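Local coordinates for dimethyladenosine transferase, putative (Plasmodium falciparum, PDB 2H1R), which probably dimethylates adenines of ribosomal RNA at N6, using S-adenosyl-L-methionine as methyl donor, at residues G153-F167 with W208-R220. Numbering follows the deposited sequence.
Sequences GDSNYSRLTINVKLF and WDNLLRICFSRKR
Helices 159-167 and 208-216 run roughly antiparallel (148°), their axes approaching to 10.5 Å, with the CA atoms of R159 and L212 6.1 Å apart. W208 fills the hole formed by I162, N163, L166 and F167, in knobs-into-holes packing. CD2 of L166 sits over the face of the indole, 3.6 Å from its six-membered-ring centroid, a CH-pi contact; F167 turns its edge to that indole in a T-shaped pair. NE1 of W208 gives a weak hydrogen bond to OD1 of N163. The interface joins a helix leading into edge strand 168-176 of the Rossmann-like methyltransferase sheet to the C-terminal helical part, with F282 of helix 279-291 packing on I162, W208 and L212. OD1 of D209 accepts two bonds: NH2 of R159 at 2.8 Å on its syn lone pair, and ND2 of N163 from the anti side, tilted 24° from the carboxylate plane. The R159 chain, bent at chi3 (47°), lays its guanidinium flat on that of R213, whose NE binds OD2 of D209. F216 packs CZ on CD1 of I162; beyond it, NZ of K219 bridges the carbonyls of S155 and Y157, while NH2 of R220 reaches O of G153 and OG of S155.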
ATOM      1  N   GLY A 153     -17.009  -2.959   5.708  1.00 19.75           N
ATOM      2  CA  GLY A 153     -18.165  -3.826   5.903  1.00 19.54           C
ATOM      3  C   GLY A 153     -18.533  -4.671   4.677  1.00 19.14           C
ATOM      4  O   GLY A 153     -19.257  -5.655   4.832  1.00 18.79           O
ATOM      5  N   ASP A 154     -18.031  -4.324   3.483  1.00 18.65           N
ATOM      6  CA  ASP A 154     -18.193  -5.189   2.256  1.00 18.90           C
ATOM      7  C   ASP A 154     -17.303  -6.406   2.356  1.00 20.01           C
ATOM      8  O   ASP A 154     -16.246  -6.358   3.016  1.00 19.06           O
ATOM      9  CB  ASP A 154     -17.936  -4.428   0.943  1.00 18.65           C
ATOM     10  CG  ASP A 154     -19.014  -3.362   0.618  1.00 22.41           C
ATOM     11  OD1 ASP A 154     -20.039  -3.242   1.327  1.00 23.72           O
ATOM     12  OD2 ASP A 154     -18.853  -2.646  -0.404  1.00 22.90           O
ATOM     13  N   SER A 155     -17.714  -7.532   1.750  1.00 18.46           N
ATOM     14  CA  SER A 155     -16.969  -8.773   1.938  1.00 19.60           C
ATOM     15  C   SER A 155     -15.586  -8.767   1.294  1.00 19.20           C
ATOM     16  O   SER A 155     -14.759  -9.609   1.638  1.00 19.27           O
ATOM     17  CB  SER A 155     -17.767  -9.995   1.458  1.00 19.69           C
ATOM     18  OG  SER A 155     -18.931 -10.152   2.256  1.00 19.84           O
ATOM     19  N   ASN A 156     -15.342  -7.841   0.377  1.00 19.54           N
ATOM     20  CA  ASN A 156     -13.978  -7.751  -0.254  1.00 21.06           C
ATOM     21  C   ASN A 156     -13.074  -6.747   0.503  1.00 20.56           C
ATOM     22  O   ASN A 156     -11.959  -6.432   0.063  1.00 22.53           O
ATOM     23  CB  ASN A 156     -14.042  -7.387  -1.763  1.00 19.85           C
ATOM     24  CG  ASN A 156     -14.623  -6.010  -2.001  1.00 21.55           C
ATOM     25  OD1 ASN A 156     -15.404  -5.488  -1.190  1.00 21.74           O
ATOM     26  ND2 ASN A 156     -14.230  -5.384  -3.121  1.00 26.44           N
ATOM     27  N   TYR A 157     -13.535  -6.263   1.641  1.00 20.70           N
ATOM     28  CA  TYR A 157     -12.734  -5.326   2.482  1.00 19.81           C
ATOM     29  C   TYR A 157     -11.751  -6.159   3.293  1.00 20.43           C
ATOM     30  O   TYR A 157     -12.143  -7.134   3.903  1.00 18.23           O
ATOM     31  CB  TYR A 157     -13.703  -4.545   3.353  1.00 22.16           C
ATOM     32  CG  TYR A 157     -13.123  -3.529   4.309  1.00 21.93           C
ATOM     33  CD1 TYR A 157     -12.613  -2.317   3.846  1.00 22.48           C
ATOM     34  CD2 TYR A 157     -13.119  -3.775   5.682  1.00 21.95           C
ATOM     35  CE1 TYR A 157     -12.136  -1.334   4.741  1.00 24.12           C
ATOM     36  CE2 TYR A 157     -12.653  -2.815   6.575  1.00 23.94           C
ATOM     37  CZ  TYR A 157     -12.125  -1.616   6.091  1.00 24.46           C
ATOM     38  OH  TYR A 157     -11.654  -0.669   6.983  1.00 26.82           O
ATOM     39  N   SER A 158     -10.459  -5.798   3.267  1.00 20.06           N
ATOM     40  CA  SER A 158      -9.425  -6.721   3.764  1.00 20.02           C
ATOM     41  C   SER A 158      -8.272  -5.975   4.459  1.00 18.86           C
ATOM     42  O   SER A 158      -8.291  -4.722   4.549  1.00 16.95           O
ATOM     43  CB  SER A 158      -8.890  -7.597   2.623  1.00 20.09           C
ATOM     44  OG  SER A 158      -8.066  -6.818   1.759  1.00 24.15           O
ATOM     45  N   ARG A 159      -7.308  -6.749   4.948  1.00 18.63           N
ATOM     46  CA  ARG A 159      -6.087  -6.180   5.562  1.00 19.04           C
ATOM     47  C   ARG A 159      -5.394  -5.249   4.555  1.00 19.93           C
ATOM     48  O   ARG A 159      -4.973  -4.157   4.919  1.00 20.31           O
ATOM     49  CB  ARG A 159      -5.161  -7.299   5.979  1.00 19.20           C
ATOM     50  CG  ARG A 159      -3.855  -6.820   6.665  1.00 20.04           C
ATOM     51  CD  ARG A 159      -3.039  -7.994   7.132  1.00 21.23           C
ATOM     52  NE  ARG A 159      -2.911  -9.026   6.101  1.00 27.25           N
ATOM     53  CZ  ARG A 159      -1.894  -9.111   5.248  1.00 30.38           C
ATOM     54  NH1 ARG A 159      -1.880 -10.070   4.332  1.00 32.85           N
ATOM     55  NH2 ARG A 159      -0.883  -8.251   5.309  1.00 28.12           N
ATOM     56  N   LEU A 160      -5.344  -5.644   3.283  1.00 21.11           N
ATOM     57  CA  LEU A 160      -4.782  -4.764   2.236  1.00 22.63           C
ATOM     58  C   LEU A 160      -5.423  -3.407   2.255  1.00 21.63           C
ATOM     59  O   LEU A 160      -4.730  -2.364   2.269  1.00 21.49           O
ATOM     60  CB  LEU A 160      -4.981  -5.368   0.830  1.00 23.93           C
ATOM     61  CG  LEU A 160      -4.847  -4.383  -0.348  1.00 23.79           C
ATOM     62  CD1 LEU A 160      -3.387  -3.890  -0.467  1.00 26.55           C
ATOM     63  CD2 LEU A 160      -5.320  -5.022  -1.675  1.00 24.39           C
ATOM     64  N   THR A 161      -6.761  -3.397   2.233  1.00 20.99           N
ATOM     65  CA  THR A 161      -7.522  -2.167   2.235  1.00 19.59           C
ATOM     66  C   THR A 161      -7.196  -1.268   3.395  1.00 20.63           C
ATOM     67  O   THR A 161      -7.012  -0.052   3.208  1.00 20.24           O
ATOM     68  CB  THR A 161      -9.077  -2.398   2.233  1.00 20.47           C
ATOM     69  OG1 THR A 161      -9.415  -3.497   1.371  1.00 19.04           O
ATOM     70  CG2 THR A 161      -9.761  -1.144   1.798  1.00 20.43           C
ATOM     71  N   ILE A 162      -7.136  -1.828   4.598  1.00 20.21           N
ATOM     72  CA  ILE A 162      -6.876  -0.979   5.752  1.00 21.80           C
ATOM     73  C   ILE A 162      -5.425  -0.453   5.740  1.00 19.83           C
ATOM     74  O   ILE A 162      -5.211   0.715   6.049  1.00 20.91           O
ATOM     75  CB  ILE A 162      -7.251  -1.651   7.087  1.00 22.30           C
ATOM     76  CG1 ILE A 162      -8.751  -1.922   7.130  1.00 22.64           C
ATOM     77  CG2 ILE A 162      -6.930  -0.721   8.279  1.00 23.66           C
ATOM     78  CD1 ILE A 162      -9.265  -2.526   8.496  1.00 25.13           C
ATOM     79  N   ASN A 163      -4.471  -1.295   5.362  1.00 20.76           N
ATOM     80  CA  ASN A 163      -3.062  -0.852   5.159  1.00 21.43           C
ATOM     81  C   ASN A 163      -2.945   0.347   4.259  1.00 22.75           C
ATOM     82  O   ASN A 163      -2.350   1.390   4.634  1.00 23.23           O
ATOM     83  CB  ASN A 163      -2.193  -1.987   4.673  1.00 22.96           C
ATOM     84  CG  ASN A 163      -1.747  -2.873   5.806  1.00 25.75           C
ATOM     85  OD1 ASN A 163      -1.630  -2.412   6.926  1.00 36.30           O
ATOM     86  ND2 ASN A 163      -1.526  -4.128   5.540  1.00 26.71           N
ATOM     87  N   VAL A 164      -3.586   0.249   3.101  1.00 21.69           N
ATOM     88  CA  VAL A 164      -3.617   1.359   2.137  1.00 22.25           C
ATOM     89  C   VAL A 164      -4.227   2.631   2.731  1.00 22.52           C
ATOM     90  O   VAL A 164      -3.664   3.754   2.569  1.00 23.05           O
ATOM     91  CB  VAL A 164      -4.348   0.919   0.830  1.00 21.39           C
ATOM     92  CG1 VAL A 164      -4.530   2.090  -0.132  1.00 25.48           C
ATOM     93  CG2 VAL A 164      -3.550  -0.139   0.145  1.00 23.90           C
ATOM     94  N   LYS A 165      -5.356   2.477   3.421  1.00 21.86           N
ATOM     95  CA  LYS A 165      -6.085   3.592   3.965  1.00 23.66           C
ATOM     96  C   LYS A 165      -5.283   4.272   5.097  1.00 22.45           C
ATOM     97  O   LYS A 165      -5.398   5.490   5.303  1.00 22.50           O
ATOM     98  CB  LYS A 165      -7.432   3.128   4.523  1.00 24.32           C
ATOM     99  CG  LYS A 165      -8.536   2.854   3.466  1.00 27.63           C
ATOM    100  CD  LYS A 165      -9.720   2.139   4.095  1.00 27.00           C
ATOM    101  CE  LYS A 165     -10.642   3.130   4.826  1.00 34.43           C
ATOM    102  NZ  LYS A 165     -11.604   2.377   5.718  1.00 36.21           N
ATOM    103  N   LEU A 166      -4.508   3.483   5.827  1.00 22.16           N
ATOM    104  CA  LEU A 166      -3.726   4.052   6.914  1.00 22.41           C
ATOM    105  C   LEU A 166      -2.665   4.961   6.328  1.00 22.72           C
ATOM    106  O   LEU A 166      -2.491   6.079   6.800  1.00 24.98           O
ATOM    107  CB  LEU A 166      -3.062   2.976   7.783  1.00 22.84           C
ATOM    108  CG  LEU A 166      -2.129   3.603   8.856  1.00 21.47           C
ATOM    109  CD1 LEU A 166      -2.914   4.432   9.805  1.00 23.40           C
ATOM    110  CD2 LEU A 166      -1.383   2.571   9.616  1.00 26.22           C
ATOM    111  N   PHE A 167      -1.980   4.487   5.303  1.00 23.77           N
ATOM    112  CA  PHE A 167      -0.833   5.203   4.785  1.00 25.58           C
ATOM    113  C   PHE A 167      -1.128   6.301   3.755  1.00 25.66           C
ATOM    114  O   PHE A 167      -0.341   7.258   3.624  1.00 25.73           O
ATOM    115  CB  PHE A 167       0.258   4.212   4.399  1.00 27.54           C
ATOM    116  CG  PHE A 167       0.800   3.458   5.603  1.00 29.91           C
ATOM    117  CD1 PHE A 167       1.667   4.092   6.508  1.00 28.07           C
ATOM    118  CD2 PHE A 167       0.343   2.158   5.893  1.00 31.02           C
ATOM    119  CE1 PHE A 167       2.129   3.430   7.649  1.00 31.95           C
ATOM    120  CE2 PHE A 167       0.799   1.468   7.053  1.00 32.42           C
ATOM    121  CZ  PHE A 167       1.693   2.094   7.920  1.00 32.53           C
ATOM    122  N   TRP A 208       1.619  -3.258  13.433  1.00 20.23           N
ATOM    123  CA  TRP A 208       0.321  -2.956  12.794  1.00 20.50           C
ATOM    124  C   TRP A 208      -0.112  -4.097  11.898  1.00 19.29           C
ATOM    125  O   TRP A 208      -1.210  -4.605  12.020  1.00 17.96           O
ATOM    126  CB  TRP A 208       0.454  -1.697  11.933  1.00 21.01           C
ATOM    127  CG  TRP A 208      -0.721  -1.358  11.038  1.00 20.71           C
ATOM    128  CD1 TRP A 208      -0.838  -1.622   9.703  1.00 22.25           C
ATOM    129  CD2 TRP A 208      -1.907  -0.655  11.413  1.00 21.06           C
ATOM    130  NE1 TRP A 208      -2.022  -1.114   9.222  1.00 21.08           N
ATOM    131  CE2 TRP A 208      -2.703  -0.524  10.252  1.00 22.76           C
ATOM    132  CE3 TRP A 208      -2.375  -0.116  12.614  1.00 19.99           C
ATOM    133  CZ2 TRP A 208      -3.947   0.127  10.269  1.00 18.95           C
ATOM    134  CZ3 TRP A 208      -3.619   0.525  12.617  1.00 20.34           C
ATOM    135  CH2 TRP A 208      -4.370   0.647  11.459  1.00 19.65           C
ATOM    136  N   ASP A 209       0.771  -4.517  11.003  1.00 19.77           N
ATOM    137  CA  ASP A 209       0.433  -5.566  10.060  1.00 20.26           C
ATOM    138  C   ASP A 209       0.187  -6.907  10.779  1.00 19.46           C
ATOM    139  O   ASP A 209      -0.663  -7.701  10.353  1.00 19.22           O
ATOM    140  CB  ASP A 209       1.489  -5.703   8.953  1.00 20.38           C
ATOM    141  CG  ASP A 209       1.023  -6.598   7.817  1.00 23.12           C
ATOM    142  OD1 ASP A 209      -0.012  -6.295   7.148  1.00 25.43           O
ATOM    143  OD2 ASP A 209       1.684  -7.623   7.632  1.00 25.49           O
ATOM    144  N   ASN A 210       0.910  -7.171  11.862  0.50 18.68           N
ATOM    145  CA  ASN A 210       0.691  -8.438  12.568  0.50 18.54           C
ATOM    146  C   ASN A 210      -0.619  -8.459  13.336  0.50 18.43           C
ATOM    147  O   ASN A 210      -1.301  -9.500  13.386  0.50 18.16           O
ATOM    148  CB  ASN A 210       1.848  -8.782  13.506  0.50 18.85           C
ATOM    149  CG  ASN A 210       3.072  -9.261  12.771  0.50 19.08           C
ATOM    150  OD1 ASN A 210       3.021  -9.607  11.589  0.50 24.66           O
ATOM    151  ND2 ASN A 210       4.186  -9.297  13.471  0.50 19.97           N
ATOM    152  N   LEU A 211      -0.965  -7.323  13.922  1.00 17.65           N
ATOM    153  CA  LEU A 211      -2.277  -7.153  14.589  1.00 17.97           C
ATOM    154  C   LEU A 211      -3.401  -7.361  13.565  1.00 18.29           C
ATOM    155  O   LEU A 211      -4.381  -8.078  13.829  1.00 17.82           O
ATOM    156  CB  LEU A 211      -2.400  -5.762  15.223  1.00 16.79           C
ATOM    157  CG  LEU A 211      -3.793  -5.346  15.738  1.00 14.70           C
ATOM    158  CD1 LEU A 211      -4.294  -6.232  16.897  1.00 17.26           C
ATOM    159  CD2 LEU A 211      -3.846  -3.875  16.157  1.00 19.77           C
ATOM    160  N   LEU A 212      -3.258  -6.748  12.400  1.00 17.53           N
ATOM    161  CA  LEU A 212      -4.253  -6.960  11.330  1.00 18.66           C
ATOM    162  C   LEU A 212      -4.354  -8.392  10.862  1.00 18.74           C
ATOM    163  O   LEU A 212      -5.452  -8.846  10.567  1.00 20.20           O
ATOM    164  CB  LEU A 212      -4.045  -6.020  10.134  1.00 17.32           C
ATOM    165  CG  LEU A 212      -4.312  -4.526  10.417  1.00 20.05           C
ATOM    166  CD1 LEU A 212      -3.936  -3.745   9.169  1.00 22.96           C
ATOM    167  CD2 LEU A 212      -5.748  -4.213  10.735  1.00 23.56           C
ATOM    168  N   ARG A 213      -3.236  -9.102  10.764  1.00 19.44           N
ATOM    169  CA  ARG A 213      -3.268 -10.529  10.390  1.00 21.13           C
ATOM    170  C   ARG A 213      -4.027 -11.390  11.419  1.00 21.34           C
ATOM    171  O   ARG A 213      -4.807 -12.289  11.042  1.00 20.78           O
ATOM    172  CB  ARG A 213      -1.852 -11.073  10.156  1.00 21.42           C
ATOM    173  CG  ARG A 213      -1.254 -10.573   8.831  1.00 24.30           C
ATOM    174  CD  ARG A 213       0.214 -11.014   8.737  1.00 28.27           C
ATOM    175  NE  ARG A 213       0.863 -10.573   7.517  1.00 31.24           N
ATOM    176  CZ  ARG A 213       0.873 -11.280   6.388  1.00 34.57           C
ATOM    177  NH1 ARG A 213       0.241 -12.437   6.332  1.00 33.12           N
ATOM    178  NH2 ARG A 213       1.497 -10.817   5.306  1.00 36.58           N
ATOM    179  N   ILE A 214      -3.855 -11.090  12.700  1.00 20.42           N
ATOM    180  CA  ILE A 214      -4.617 -11.782  13.726  1.00 22.21           C
ATOM    181  C   ILE A 214      -6.114 -11.549  13.548  1.00 21.78           C
ATOM    182  O   ILE A 214      -6.905 -12.509  13.529  1.00 23.05           O
ATOM    183  CB  ILE A 214      -4.193 -11.351  15.169  1.00 21.83           C
ATOM    184  CG1 ILE A 214      -2.746 -11.735  15.432  1.00 24.23           C
ATOM    185  CG2 ILE A 214      -5.071 -12.034  16.210  1.00 25.67           C
ATOM    186  CD1 ILE A 214      -2.207 -11.169  16.748  1.00 24.03           C
ATOM    187  N   CYS A 215      -6.488 -10.288  13.429  1.00 20.18           N
ATOM    188  CA  CYS A 215      -7.881  -9.877  13.346  1.00 21.65           C
ATOM    189  C   CYS A 215      -8.552 -10.302  12.039  1.00 21.29           C
ATOM    190  O   CYS A 215      -9.711 -10.729  12.063  1.00 21.23           O
ATOM    191  CB  CYS A 215      -7.995  -8.359  13.519  1.00 21.42           C
ATOM    192  SG  CYS A 215      -7.478  -7.840  15.210  1.00 26.57           S
ATOM    193  N   PHE A 216      -7.832 -10.211  10.923  1.00 19.67           N
ATOM    194  CA  PHE A 216      -8.423 -10.545   9.620  1.00 20.75           C
ATOM    195  C   PHE A 216      -8.391 -12.005   9.276  1.00 21.65           C
ATOM    196  O   PHE A 216      -8.906 -12.388   8.257  1.00 23.89           O
ATOM    197  CB  PHE A 216      -7.935  -9.635   8.459  1.00 18.48           C
ATOM    198  CG  PHE A 216      -8.659  -8.313   8.393  1.00 19.27           C
ATOM    199  CD1 PHE A 216      -8.345  -7.299   9.273  1.00 18.53           C
ATOM    200  CD2 PHE A 216      -9.710  -8.100   7.462  1.00 17.78           C
ATOM    201  CE1 PHE A 216      -9.029  -6.085   9.256  1.00 19.67           C
ATOM    202  CE2 PHE A 216     -10.423  -6.888   7.439  1.00 18.52           C
ATOM    203  CZ  PHE A 216     -10.094  -5.883   8.333  1.00 21.25           C
ATOM    204  N   SER A 217      -7.807 -12.830  10.144  0.50 22.47           N
ATOM    205  CA  SER A 217      -7.828 -14.276   9.958  0.50 22.73           C
ATOM    206  C   SER A 217      -9.255 -14.838   9.920  0.50 22.98           C
ATOM    207  O   SER A 217      -9.522 -15.833   9.248  0.50 22.59           O
ATOM    208  CB  SER A 217      -7.061 -14.985  11.061  0.50 23.44           C
ATOM    209  OG  SER A 217      -7.304 -16.375  10.956  0.50 23.49           O
ATOM    210  N   ARG A 218     -10.147 -14.231  10.696  1.00 22.91           N
ATOM    211  CA  ARG A 218     -11.577 -14.574  10.657  1.00 23.55           C
ATOM    212  C   ARG A 218     -12.271 -13.233  10.762  1.00 21.46           C
ATOM    213  O   ARG A 218     -12.695 -12.833  11.830  1.00 20.29           O
ATOM    214  CB  ARG A 218     -11.927 -15.550  11.815  1.00 23.88           C
ATOM    215  CG  ARG A 218     -11.153 -16.892  11.688  1.00 27.45           C
ATOM    216  CD  ARG A 218     -11.410 -17.954  12.756  1.00 27.56           C
ATOM    217  NE  ARG A 218     -11.736 -17.511  14.119  1.00 37.42           N
ATOM    218  CZ  ARG A 218     -10.901 -17.542  15.159  1.00 41.55           C
ATOM    219  NH1 ARG A 218      -9.642 -17.939  14.999  1.00 44.36           N
ATOM    220  NH2 ARG A 218     -11.316 -17.143  16.362  1.00 40.56           N
ATOM    221  N   LYS A 219     -12.368 -12.528   9.624  1.00 20.17           N
ATOM    222  CA  LYS A 219     -12.726 -11.098   9.653  1.00 19.26           C
ATOM    223  C   LYS A 219     -14.190 -10.786  10.013  1.00 19.04           C
ATOM    224  O   LYS A 219     -14.517  -9.681  10.434  1.00 17.78           O
ATOM    225  CB  LYS A 219     -12.287 -10.437   8.357  1.00 19.07           C
ATOM    226  CG  LYS A 219     -13.134 -10.843   7.080  1.00 19.12           C
ATOM    227  CD  LYS A 219     -12.381 -10.256   5.833  1.00 19.27           C
ATOM    228  CE  LYS A 219     -13.118 -10.588   4.527  1.00 20.44           C
ATOM    229  NZ  LYS A 219     -12.472  -9.945   3.324  1.00 20.42           N
ATOM    230  N   ARG A 220     -15.074 -11.782   9.882  1.00 19.27           N
ATOM    231  CA  ARG A 220     -16.462 -11.605  10.375  1.00 19.70           C
ATOM    232  C   ARG A 220     -16.742 -12.156  11.797  1.00 20.53           C
ATOM    233  O   ARG A 220     -17.899 -12.175  12.247  1.00 20.06           O
ATOM    234  CB  ARG A 220     -17.462 -12.112   9.325  1.00 19.33           C
ATOM    235  CG  ARG A 220     -17.447 -11.274   8.064  1.00 18.49           C
ATOM    236  CD  ARG A 220     -18.615 -11.625   7.140  1.00 17.82           C
ATOM    237  NE  ARG A 220     -18.733 -10.723   6.008  1.00 17.21           N
ATOM    238  CZ  ARG A 220     -19.291  -9.510   6.017  1.00 15.14           C
ATOM    239  NH1 ARG A 220     -19.786  -8.969   7.119  1.00 16.96           N
ATOM    240  NH2 ARG A 220     -19.312  -8.801   4.902  1.00 17.56           N
TER
HETATM  241  O   HOH W   1     -20.373  -6.121   7.236  1.00 19.47           O